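Side-chain contacts in hypothetical protein NE0471 (Nitrosomonas europaea, PDB 2AUW), which is of unknown function but may bind DNA, as a small alpha-beta protein of the DUF2442 family: residues E93-W98 and R118-Y123; H59-E62 and V67-F70; R21-W26 and V31-V36; E5-K10 and N78-A83. All blocks are in the same frame, centred on the assembly; numbering follows the deposited sequence.

Interaction 1. Residues E93-W98 and R118-Y123; sequences EMFGDW and RMVSYY
The ring of F95 is sandwiched. Over one face sits CB of Y123, and over the opposite face lies CE3 of W98 from the next turn of its own helix, both offset toward the rim, while CG1 of V120 comes in at the edge. Y123 CB stands 4.0 Å from the centroid of the F95 ring and only 15° off its normal, a CH-pi contact. Beyond it the phenol ring turns its edge to the same phenylalanine, an edge-to-face pair with centroids 5.8 Å apart and planes at 72°. The edge atom CE2 of F95 does much of the touching: it lies 3.9 Å from V120 CG1 and 3.5 Å from V120 O, the carbonyl approaching obliquely. With CG of F95 anti to the backbone N (chi1 -173°), the ring projects across to the other helix, where it crosses the V120 side chain at about a right angle. The succession of short helices 92-101, 106-113, 117-124 and 132-144 is consistent with a helix-turn-helix domain, in which 106-113 and 117-124 would be the paired helices; L113 and C138 also pack on F95. Exchanging F95 for an alanine would probably open a gap between the helices and leave Y123 CB without the face it lies over and V120 CG1 without its edge neighbour. No hydrogen bond crosses this buried contact. On the same helix as Y123, R118 NH1 hydrogen-bonds to the carbonyl oxygen of R41 of the second subunit.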
# COMPACT_ATOMS: atom_id res chain seq x y z
N GLU B 93 -18.14 2.42 -4.76
CA GLU B 93 -18.90 3.30 -3.84
C GLU B 93 -20.01 2.58 -3.10
O GLU B 93 -20.17 2.78 -1.91
CB GLU B 93 -19.45 4.53 -4.56
CG GLU B 93 -18.36 5.48 -5.00
CD GLU B 93 -18.88 6.79 -5.56
OE1 GLU B 93 -20.10 6.97 -5.71
OE2 GLU B 93 -18.06 7.64 -5.87
N MSE B 94 -20.74 1.72 -3.79
CA MSE B 94 -21.75 0.88 -3.13
C MSE B 94 -21.10 0.03 -2.04
O MSE B 94 -21.60 -0.09 -0.92
CB MSE B 94 -22.47 -0.01 -4.18
CG MSE B 94 -23.49 0.75 -5.01
SE MSE B 94 -24.02 -0.28 -6.56
CE MSE B 94 -24.90 -1.78 -5.65
N PHE B 95 -19.93 -0.53 -2.37
CA PHE B 95 -19.16 -1.36 -1.46
C PHE B 95 -18.62 -0.54 -0.28
O PHE B 95 -18.73 -0.95 0.89
CB PHE B 95 -18.01 -2.05 -2.22
CG PHE B 95 -17.25 -3.06 -1.40
CD1 PHE B 95 -17.78 -4.35 -1.20
CD2 PHE B 95 -16.02 -2.74 -0.83
CE1 PHE B 95 -17.10 -5.32 -0.45
CE2 PHE B 95 -15.31 -3.70 -0.06
CZ PHE B 95 -15.86 -5.01 0.12
N GLY B 96 -18.02 0.61 -0.59
CA GLY B 96 -17.54 1.54 0.46
C GLY B 96 -18.65 2.06 1.36
O GLY B 96 -18.46 2.17 2.58
N ASP B 97 -19.81 2.35 0.79
CA ASP B 97 -21.00 2.76 1.56
C ASP B 97 -21.45 1.65 2.52
O ASP B 97 -21.78 1.92 3.68
CB ASP B 97 -22.16 3.10 0.63
CG ASP B 97 -21.99 4.44 -0.09
OD1 ASP B 97 -21.00 5.17 0.17
OD2 ASP B 97 -22.85 4.76 -0.92
N TRP B 98 -21.44 0.40 2.04
CA TRP B 98 -21.73 -0.76 2.90
C TRP B 98 -20.76 -0.88 4.07
O TRP B 98 -21.18 -1.14 5.19
CB TRP B 98 -21.78 -2.06 2.07
CG TRP B 98 -21.80 -3.31 2.89
CD1 TRP B 98 -22.89 -3.93 3.45
CD2 TRP B 98 -20.68 -4.14 3.20
NE1 TRP B 98 -22.50 -5.07 4.12
CE2 TRP B 98 -21.15 -5.23 3.97
CE3 TRP B 98 -19.30 -4.07 2.89
CZ2 TRP B 98 -20.30 -6.23 4.44
CZ3 TRP B 98 -18.45 -5.07 3.38
CH2 TRP B 98 -18.96 -6.12 4.15
N ARG B 118 -6.93 -8.11 1.74
CA ARG B 118 -6.46 -7.59 0.48
C ARG B 118 -7.61 -7.45 -0.52
O ARG B 118 -7.69 -6.44 -1.21
CB ARG B 118 -5.35 -8.48 -0.13
CG ARG B 118 -4.86 -8.01 -1.52
CD ARG B 118 -3.84 -9.00 -2.08
NE ARG B 118 -2.89 -8.45 -3.06
CZ ARG B 118 -1.95 -7.54 -2.77
NH1 ARG B 118 -1.12 -7.11 -3.71
NH2 ARG B 118 -1.87 -7.04 -1.55
N MSE B 119 -8.47 -8.46 -0.59
CA MSE B 119 -9.57 -8.43 -1.56
C MSE B 119 -10.58 -7.35 -1.21
O MSE B 119 -11.12 -6.68 -2.10
CB MSE B 119 -10.24 -9.79 -1.68
CG MSE B 119 -9.48 -10.72 -2.61
SE MSE B 119 -9.91 -10.10 -4.43
CE MSE B 119 -10.12 -11.95 -5.22
N VAL B 120 -10.87 -7.19 0.07
CA VAL B 120 -11.67 -6.05 0.53
C VAL B 120 -11.09 -4.73 0.01
O VAL B 120 -11.81 -3.90 -0.53
CB VAL B 120 -11.83 -6.04 2.07
CG1 VAL B 120 -12.57 -4.76 2.56
CG2 VAL B 120 -12.58 -7.31 2.54
N SER B 121 -9.80 -4.51 0.24
CA SER B 121 -9.12 -3.33 -0.28
C SER B 121 -9.22 -3.19 -1.81
O SER B 121 -9.52 -2.13 -2.33
CB SER B 121 -7.65 -3.36 0.12
OG SER B 121 -6.98 -2.22 -0.37
N TYR B 122 -9.00 -4.28 -2.54
CA TYR B 122 -9.09 -4.21 -4.01
C TYR B 122 -10.46 -3.75 -4.50
O TYR B 122 -10.54 -2.90 -5.40
CB TYR B 122 -8.69 -5.55 -4.65
CG TYR B 122 -7.21 -5.60 -5.00
CD1 TYR B 122 -6.78 -5.79 -6.32
CD2 TYR B 122 -6.23 -5.42 -4.02
CE1 TYR B 122 -5.43 -5.82 -6.66
CE2 TYR B 122 -4.85 -5.48 -4.35
CZ TYR B 122 -4.47 -5.68 -5.67
OH TYR B 122 -3.13 -5.73 -6.03
N TYR B 123 -11.50 -4.28 -3.88
CA TYR B 123 -12.89 -3.90 -4.18
C TYR B 123 -13.16 -2.45 -3.79
O TYR B 123 -13.77 -1.69 -4.55
CB TYR B 123 -13.87 -4.82 -3.47
CG TYR B 123 -13.86 -6.28 -3.90
CD1 TYR B 123 -14.12 -7.30 -2.98
CD2 TYR B 123 -13.62 -6.66 -5.24
CE1 TYR B 123 -14.14 -8.67 -3.36
CE2 TYR B 123 -13.63 -8.00 -5.62
CZ TYR B 123 -13.87 -9.00 -4.69
OH TYR B 123 -13.86 -10.34 -5.07

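Interaction 2. Residues H59-E62 and V67-F70; sequences HIAE and VEWF
Oxygen OE2 of E68 is gripped from two directions: NE2 of H59 donates to it at 2.7 Å, and a water donates to it at 2.9 Å. The same water accepts from the backbone N of E62 at 3.0 Å, which ties the carboxylate to the end of the other segment. The imidazole bond falls on the anti lone pair of OE2 and is somewhat bent (149° at the hydrogen), the oxygen being tilted out of the imidazole plane; ring and carboxylate are turned 73° against each other. H59 holds CG between its backbone N and carbonyl carbon (chi1 51°), the crowded position, which folds the ring back over the E68 backbone. E68 O consequently lies above one ring face, toward the rim, 3.4 Å from ND1 without bonding to it, and W69 O sits at the ring edge, 3.3 Å from CE1. A61 CB rests against E68 OE1 at 3.7 Å.

These residues belong to a short beta hairpin, 59-60 with 67-68. H59 and E68 form the hydrogen-bonded pair, N to O both ways at 2.8 Å (H59 N to E68 O) and 2.9 Å (E68 N to H59 O), and I60 and V67 form the non-hydrogen-bonded pair, whose side chains face L11 of strand 11-16. The second carboxylate oxygen, OE1, is held by T72 N. Since H59 ND1 is bonded to the carbonyl oxygen of R57 while NE2 meets the carboxylate, the imidazole is likely to be doubly protonated and positively charged, with E68 as its counterion.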
# COMPACT_ATOMS: atom_id res chain seq x y z
N HIS B 59 -13.77 18.11 -20.62
CA HIS B 59 -12.36 17.71 -20.72
C HIS B 59 -11.88 17.25 -19.35
O HIS B 59 -12.63 17.31 -18.37
CB HIS B 59 -11.54 18.94 -21.15
CG HIS B 59 -11.80 20.14 -20.29
ND1 HIS B 59 -12.85 21.01 -20.53
CD2 HIS B 59 -11.18 20.59 -19.18
CE1 HIS B 59 -12.84 21.96 -19.61
NE2 HIS B 59 -11.83 21.74 -18.79
N ILE B 60 -10.64 16.78 -19.27
CA ILE B 60 -10.07 16.41 -17.96
C ILE B 60 -9.46 17.65 -17.32
O ILE B 60 -8.62 18.28 -17.96
CB ILE B 60 -9.00 15.30 -18.09
CG1 ILE B 60 -9.58 14.04 -18.74
CG2 ILE B 60 -8.32 15.01 -16.73
CD1 ILE B 60 -8.56 12.96 -19.03
N ALA B 61 -9.87 18.02 -16.09
CA ALA B 61 -9.35 19.23 -15.38
C ALA B 61 -7.82 19.22 -15.23
O ALA B 61 -7.24 18.19 -14.85
CB ALA B 61 -9.99 19.42 -14.00
N GLU B 62 -7.18 20.36 -15.53
CA GLU B 62 -5.71 20.48 -15.44
C GLU B 62 -5.27 20.11 -14.03
O GLU B 62 -5.77 20.69 -13.06
CB GLU B 62 -5.20 21.90 -15.77
CG GLU B 62 -3.67 22.00 -15.69
CD GLU B 62 -3.11 23.42 -15.68
OE1 GLU B 62 -1.87 23.55 -15.80
OE2 GLU B 62 -3.87 24.40 -15.55
N VAL B 67 -13.66 15.38 -14.17
CA VAL B 67 -14.37 15.63 -15.41
C VAL B 67 -14.88 17.05 -15.31
O VAL B 67 -15.58 17.39 -14.37
CB VAL B 67 -15.52 14.61 -15.61
CG1 VAL B 67 -16.47 15.04 -16.76
CG2 VAL B 67 -14.97 13.22 -15.88
N GLU B 68 -14.52 17.91 -16.26
CA GLU B 68 -14.76 19.32 -16.12
C GLU B 68 -15.35 19.94 -17.38
O GLU B 68 -15.08 19.47 -18.49
CB GLU B 68 -13.45 20.04 -15.75
CG GLU B 68 -13.58 21.56 -15.75
CD GLU B 68 -12.30 22.20 -15.31
OE1 GLU B 68 -12.13 22.38 -14.09
OE2 GLU B 68 -11.47 22.51 -16.20
N TRP B 69 -16.17 20.96 -17.19
CA TRP B 69 -16.71 21.77 -18.29
C TRP B 69 -16.24 23.18 -17.98
O TRP B 69 -15.48 23.75 -18.75
CB TRP B 69 -18.24 21.72 -18.37
CG TRP B 69 -18.80 20.41 -18.87
CD1 TRP B 69 -19.16 20.10 -20.14
CD2 TRP B 69 -19.06 19.24 -18.08
NE1 TRP B 69 -19.66 18.82 -20.20
CE2 TRP B 69 -19.58 18.26 -18.94
CE3 TRP B 69 -18.92 18.94 -16.71
CZ2 TRP B 69 -19.95 17.00 -18.49
CZ3 TRP B 69 -19.26 17.66 -16.27
CH2 TRP B 69 -19.78 16.72 -17.15
N PHE B 70 -16.66 23.71 -16.83
CA PHE B 70 -16.15 25.00 -16.36
C PHE B 70 -15.23 24.90 -15.13
O PHE B 70 -14.17 25.51 -15.11
CB PHE B 70 -17.29 26.01 -16.11
CG PHE B 70 -18.22 26.17 -17.28
CD1 PHE B 70 -19.50 25.62 -17.24
CD2 PHE B 70 -17.83 26.87 -18.42
CE1 PHE B 70 -20.38 25.76 -18.32
CE2 PHE B 70 -18.69 27.03 -19.51
CZ PHE B 70 -19.97 26.46 -19.46
O HOH W 1 -8.73 22.97 -15.53

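Interaction 3. Residues R21-W26 and V31-V36; sequences RLRTTW and VLEVDV
The carbonyl oxygen of L32 accepts twice from T24, from N and from OG1, each at 2.7 Å and from opposite faces of the carbonyl plane. T24 OG1 is in turn an acceptor for W26 NE1 at 2.8 Å, so the hydroxyl relays between indole and backbone. The ladder of this antiparallel hairpin continues through L32 N to T24 O and through the reciprocal bonds of L22 and V34. On the side facing helix 76-86, W26 presses its NE1 corner to L32 CD1 at 3.8 Å.

The face carrying R21, R23 and E33 is largely charged, and the three form a salt-bridge network. In the conformer described, R21 NE makes a salt bridge with E33 OE1 at 2.8 Å, nearly straight (173°), in the guanidinium plane and on the anti lone pair. R23, bent at chi3 (-50°), forms a second salt bridge through NH1 to E33 OE2, though its face-on closeness is doubtful, and lays CG on V31 CG1 at 3.6 Å. Replacing E33 by an alanine would probably leave both arginines without their shared counterion, R21 NE losing its straight bond. Flanked by two cations, the E33 carboxylate is likely to stay ionised, linking the two arginines, R21 and R23.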
# COMPACT_ATOMS: atom_id res chain seq x y z
N ARG B 21 -24.58 12.18 -22.62
CA ARG B 21 -23.75 10.99 -22.43
C ARG B 21 -22.26 11.26 -22.68
O ARG B 21 -21.92 11.99 -23.62
CB ARG B 21 -24.23 9.86 -23.34
CG ARG B 21 -23.76 8.47 -22.94
CD ARG B 21 -24.56 7.41 -23.66
NE ARG B 21 -24.18 6.04 -23.30
CZ ARG B 21 -24.72 5.34 -22.30
NH1 ARG B 21 -25.66 5.88 -21.55
NH2 ARG B 21 -24.32 4.09 -22.06
N LEU B 22 -21.40 10.68 -21.85
CA LEU B 22 -19.94 10.80 -22.00
C LEU B 22 -19.33 9.44 -22.28
O LEU B 22 -19.89 8.43 -21.91
CB LEU B 22 -19.30 11.40 -20.74
CG LEU B 22 -19.78 12.75 -20.21
CD1 LEU B 22 -19.28 12.91 -18.77
CD2 LEU B 22 -19.36 13.92 -21.12
N ARG B 23 -18.18 9.41 -22.97
CA ARG B 23 -17.40 8.19 -23.08
C ARG B 23 -16.09 8.42 -22.30
O ARG B 23 -15.40 9.41 -22.53
CB ARG B 23 -17.09 7.85 -24.55
CG ARG B 23 -16.27 6.58 -24.68
CD ARG B 23 -15.81 6.33 -26.11
NE ARG B 23 -16.92 6.46 -27.04
CZ ARG B 23 -17.86 5.53 -27.24
NH1 ARG B 23 -17.82 4.38 -26.58
NH2 ARG B 23 -18.83 5.77 -28.13
N THR B 24 -15.77 7.51 -21.39
CA THR B 24 -14.62 7.71 -20.48
C THR B 24 -13.66 6.55 -20.70
O THR B 24 -14.10 5.42 -20.77
CB THR B 24 -15.05 7.77 -18.98
OG1 THR B 24 -15.84 6.60 -18.66
CG2 THR B 24 -15.89 9.03 -18.74
N THR B 25 -12.38 6.86 -20.80
CA THR B 25 -11.33 5.84 -20.95
C THR B 25 -10.42 5.90 -19.73
O THR B 25 -10.08 6.98 -19.24
CB THR B 25 -10.49 6.06 -22.25
OG1 THR B 25 -11.38 6.18 -23.38
CG2 THR B 25 -9.55 4.89 -22.46
N TRP B 26 -10.02 4.73 -19.26
CA TRP B 26 -9.34 4.57 -17.99
C TRP B 26 -8.03 3.80 -18.15
O TRP B 26 -7.90 3.00 -19.05
CB TRP B 26 -10.27 3.87 -16.99
CG TRP B 26 -11.62 4.59 -16.87
CD1 TRP B 26 -12.71 4.42 -17.69
CD2 TRP B 26 -11.98 5.60 -15.91
NE1 TRP B 26 -13.74 5.26 -17.30
CE2 TRP B 26 -13.32 6.00 -16.21
CE3 TRP B 26 -11.31 6.20 -14.82
CZ2 TRP B 26 -14.00 6.97 -15.45
CZ3 TRP B 26 -12.00 7.17 -14.06
CH2 TRP B 26 -13.34 7.54 -14.38
N VAL B 31 -13.31 1.24 -21.36
CA VAL B 31 -13.92 2.36 -22.05
C VAL B 31 -15.41 2.28 -21.66
O VAL B 31 -16.09 1.30 -21.95
CB VAL B 31 -13.74 2.29 -23.59
CG1 VAL B 31 -14.45 3.48 -24.26
CG2 VAL B 31 -12.26 2.30 -23.94
N LEU B 32 -15.85 3.25 -20.88
CA LEU B 32 -17.18 3.18 -20.24
C LEU B 32 -17.96 4.42 -20.59
O LEU B 32 -17.45 5.53 -20.54
CB LEU B 32 -17.04 3.10 -18.71
CG LEU B 32 -16.10 2.05 -18.11
CD1 LEU B 32 -16.00 2.28 -16.61
CD2 LEU B 32 -16.63 0.68 -18.41
N GLU B 33 -19.23 4.24 -20.92
CA GLU B 33 -20.09 5.37 -21.18
C GLU B 33 -20.97 5.62 -19.95
O GLU B 33 -21.25 4.71 -19.17
CB GLU B 33 -20.96 5.15 -22.43
CG GLU B 33 -20.13 5.08 -23.77
CD GLU B 33 -20.99 4.86 -25.03
OE1 GLU B 33 -22.23 4.96 -24.96
OE2 GLU B 33 -20.38 4.59 -26.10
N VAL B 34 -21.40 6.86 -19.81
CA VAL B 34 -22.15 7.22 -18.60
C VAL B 34 -23.00 8.45 -18.89
O VAL B 34 -22.54 9.42 -19.53
CB VAL B 34 -21.17 7.52 -17.44
CG1 VAL B 34 -20.25 8.69 -17.78
CG2 VAL B 34 -21.95 7.77 -16.08
N ASP B 35 -24.24 8.41 -18.41
CA ASP B 35 -25.14 9.56 -18.55
C ASP B 35 -24.98 10.44 -17.32
O ASP B 35 -24.98 9.94 -16.17
CB ASP B 35 -26.58 9.08 -18.66
CG ASP B 35 -27.52 10.14 -19.22
OD1 ASP B 35 -27.74 11.15 -18.55
OD2 ASP B 35 -28.01 9.95 -20.33
N VAL B 36 -24.83 11.75 -17.54
CA VAL B 36 -24.73 12.71 -16.44
C VAL B 36 -25.89 13.73 -16.47
O VAL B 36 -25.85 14.69 -15.74
CB VAL B 36 -23.38 13.46 -16.38
CG1 VAL B 36 -22.24 12.51 -15.99
CG2 VAL B 36 -23.07 14.19 -17.73

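Interaction 4. Residues E5-K10 and N78-A83; sequences EYFFPK and NVYAWA
Y80 is met by F7 at its root and by P9 toward its far end. CB lies 3.4 Å from F7 CZ, and CG is equally near to the same atom; CD2 lies between F7 CZ and CE1, with CE1 3.7 Å away. Farther out, CE1 and CZ pass to P9, whose CG stands 3.9 Å from CZ and over the ring face, 20° off the normal through the centroid, a CH-pi contact. The tip, OH, still near P9 CG, hydrogen-bonds with OE1 of E30. The two rings form an offset edge-to-face pair, the edge of F7 toward the face of Y80, with centroids 5.3 Å apart and planes at 73°. F7 is itself steadied by its own segment, since P9 CD lies over the centre of one face, 3.5 Å above the plane. With CG of F7 anti to the backbone N (chi1 -180°), the ring extends straight at the helix.

The contact pins the N-terminal segment, just before strand 11-16, to helix 76-86, which lies on the three-stranded sheet; W26 of that sheet meets Y80 edge-to-face, and H92 approaches the F7 ring. No hydrogen bond crosses between the segments. Cohesion comes from apolar packing, F7 CZ on Y80 CB, together with C-H groups facing the Y80 ring; the bond to E30 fixes where the hydroxyl end lies, while F7 and P9 probably hinder ring rotation.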
# COMPACT_ATOMS: atom_id res chain seq x y z
N GLU B 5 -8.54 7.56 1.48
CA GLU B 5 -8.96 6.88 0.27
C GLU B 5 -7.93 6.82 -0.87
O GLU B 5 -7.02 7.67 -0.98
CB GLU B 5 -10.38 7.26 -0.18
CG GLU B 5 -11.01 6.19 -1.09
CD GLU B 5 -12.47 5.87 -0.76
OE1 GLU B 5 -12.85 4.69 -0.88
OE2 GLU B 5 -13.23 6.79 -0.39
N TYR B 6 -8.05 5.74 -1.62
CA TYR B 6 -7.22 5.44 -2.78
C TYR B 6 -8.24 4.99 -3.81
O TYR B 6 -9.09 4.17 -3.50
CB TYR B 6 -6.24 4.29 -2.51
CG TYR B 6 -5.37 3.94 -3.73
CD1 TYR B 6 -4.59 4.90 -4.33
CD2 TYR B 6 -5.35 2.64 -4.25
CE1 TYR B 6 -3.80 4.61 -5.44
CE2 TYR B 6 -4.55 2.32 -5.37
CZ TYR B 6 -3.78 3.33 -5.95
OH TYR B 6 -2.98 3.09 -7.05
N PHE B 7 -8.15 5.57 -5.00
CA PHE B 7 -8.88 5.15 -6.19
C PHE B 7 -7.87 4.76 -7.28
O PHE B 7 -7.06 5.57 -7.79
CB PHE B 7 -9.87 6.26 -6.64
CG PHE B 7 -10.68 5.91 -7.88
CD1 PHE B 7 -11.73 4.99 -7.82
CD2 PHE B 7 -10.40 6.53 -9.10
CE1 PHE B 7 -12.47 4.66 -8.99
CE2 PHE B 7 -11.15 6.23 -10.26
CZ PHE B 7 -12.19 5.28 -10.20
N PHE B 8 -7.90 3.48 -7.59
CA PHE B 8 -6.89 2.89 -8.46
C PHE B 8 -6.98 3.42 -9.93
O PHE B 8 -6.00 3.97 -10.45
CB PHE B 8 -6.89 1.35 -8.36
CG PHE B 8 -6.02 0.67 -9.41
CD1 PHE B 8 -4.63 0.60 -9.24
CD2 PHE B 8 -6.58 0.18 -10.60
CE1 PHE B 8 -3.81 0.02 -10.22
CE2 PHE B 8 -5.79 -0.40 -11.58
CZ PHE B 8 -4.38 -0.50 -11.40
N PRO B 9 -8.15 3.34 -10.58
CA PRO B 9 -8.18 3.78 -12.00
C PRO B 9 -7.82 5.25 -12.25
O PRO B 9 -8.13 6.14 -11.43
CB PRO B 9 -9.65 3.53 -12.41
CG PRO B 9 -10.15 2.54 -11.43
CD PRO B 9 -9.48 2.89 -10.14
N LYS B 10 -7.13 5.51 -13.36
CA LYS B 10 -6.85 6.88 -13.78
C LYS B 10 -7.73 7.17 -14.98
O LYS B 10 -7.90 6.33 -15.84
CB LYS B 10 -5.37 7.03 -14.22
CG LYS B 10 -4.36 6.81 -13.09
CD LYS B 10 -2.98 6.46 -13.68
CE LYS B 10 -2.10 5.73 -12.66
NZ LYS B 10 -1.27 6.66 -11.83
N ASN B 78 -16.26 9.32 -8.64
CA ASN B 78 -17.73 9.29 -8.72
C ASN B 78 -18.18 8.95 -10.14
O ASN B 78 -19.08 8.16 -10.33
CB ASN B 78 -18.33 10.64 -8.29
CG ASN B 78 -17.81 11.10 -6.95
OD1 ASN B 78 -17.79 10.34 -5.99
ND2 ASN B 78 -17.31 12.32 -6.90
N VAL B 79 -17.54 9.56 -11.14
CA VAL B 79 -17.94 9.27 -12.54
C VAL B 79 -17.77 7.80 -12.87
O VAL B 79 -18.65 7.18 -13.46
CB VAL B 79 -17.20 10.15 -13.57
CG1 VAL B 79 -17.54 9.65 -14.99
CG2 VAL B 79 -17.63 11.62 -13.40
N TYR B 80 -16.64 7.23 -12.44
CA TYR B 80 -16.41 5.79 -12.60
C TYR B 80 -17.54 4.95 -11.96
O TYR B 80 -18.13 4.05 -12.59
CB TYR B 80 -15.02 5.44 -12.03
CG TYR B 80 -14.54 4.08 -12.34
CD1 TYR B 80 -13.82 3.82 -13.53
CD2 TYR B 80 -14.74 3.03 -11.46
CE1 TYR B 80 -13.34 2.55 -13.82
CE2 TYR B 80 -14.28 1.75 -11.74
CZ TYR B 80 -13.58 1.53 -12.93
OH TYR B 80 -13.12 0.26 -13.16
N ALA B 81 -17.84 5.25 -10.69
CA ALA B 81 -18.95 4.58 -9.97
C ALA B 81 -20.29 4.66 -10.72
O ALA B 81 -21.01 3.64 -10.82
CB ALA B 81 -19.10 5.16 -8.58
N TRP B 82 -20.61 5.84 -11.23
CA TRP B 82 -21.90 6.04 -11.95
C TRP B 82 -21.92 5.21 -13.22
O TRP B 82 -22.96 4.66 -13.58
CB TRP B 82 -22.14 7.50 -12.32
CG TRP B 82 -22.06 8.44 -11.18
CD1 TRP B 82 -22.19 8.11 -9.86
CD2 TRP B 82 -21.84 9.85 -11.23
NE1 TRP B 82 -22.04 9.23 -9.08
CE2 TRP B 82 -21.82 10.31 -9.89
CE3 TRP B 82 -21.64 10.77 -12.27
CZ2 TRP B 82 -21.61 11.65 -9.56
CZ3 TRP B 82 -21.45 12.10 -11.94
CH2 TRP B 82 -21.42 12.52 -10.59
N ALA B 83 -20.76 5.12 -13.87
CA ALA B 83 -20.67 4.36 -15.11
C ALA B 83 -20.96 2.90 -14.81
O ALA B 83 -21.72 2.23 -15.54
CB ALA B 83 -19.27 4.54 -15.76

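Interactions 2, 3 and 4 form one continuous packed unit, and interaction 1 belongs to the helices beyond it; the centres of interactions 1 and 2 are 27 Å apart, on opposite sides of the chain's centre. The two hairpins meet where V67 CG1 touches L22 CD1 at 4.1 Å. Helix 76-86 gathers the rest: V79 CG2 reaches V67 CG2 at 4.0 Å, and Y80 CD1 reaches W26 CD2 at 3.5 Å. Interactions 2 and 3 are both nested in the loop that interaction 4 closes. Interaction 1 is reached through, among others, A81 CB, 3.4 Å from E93 CD, where helix 76-86 is followed by helix 92-101.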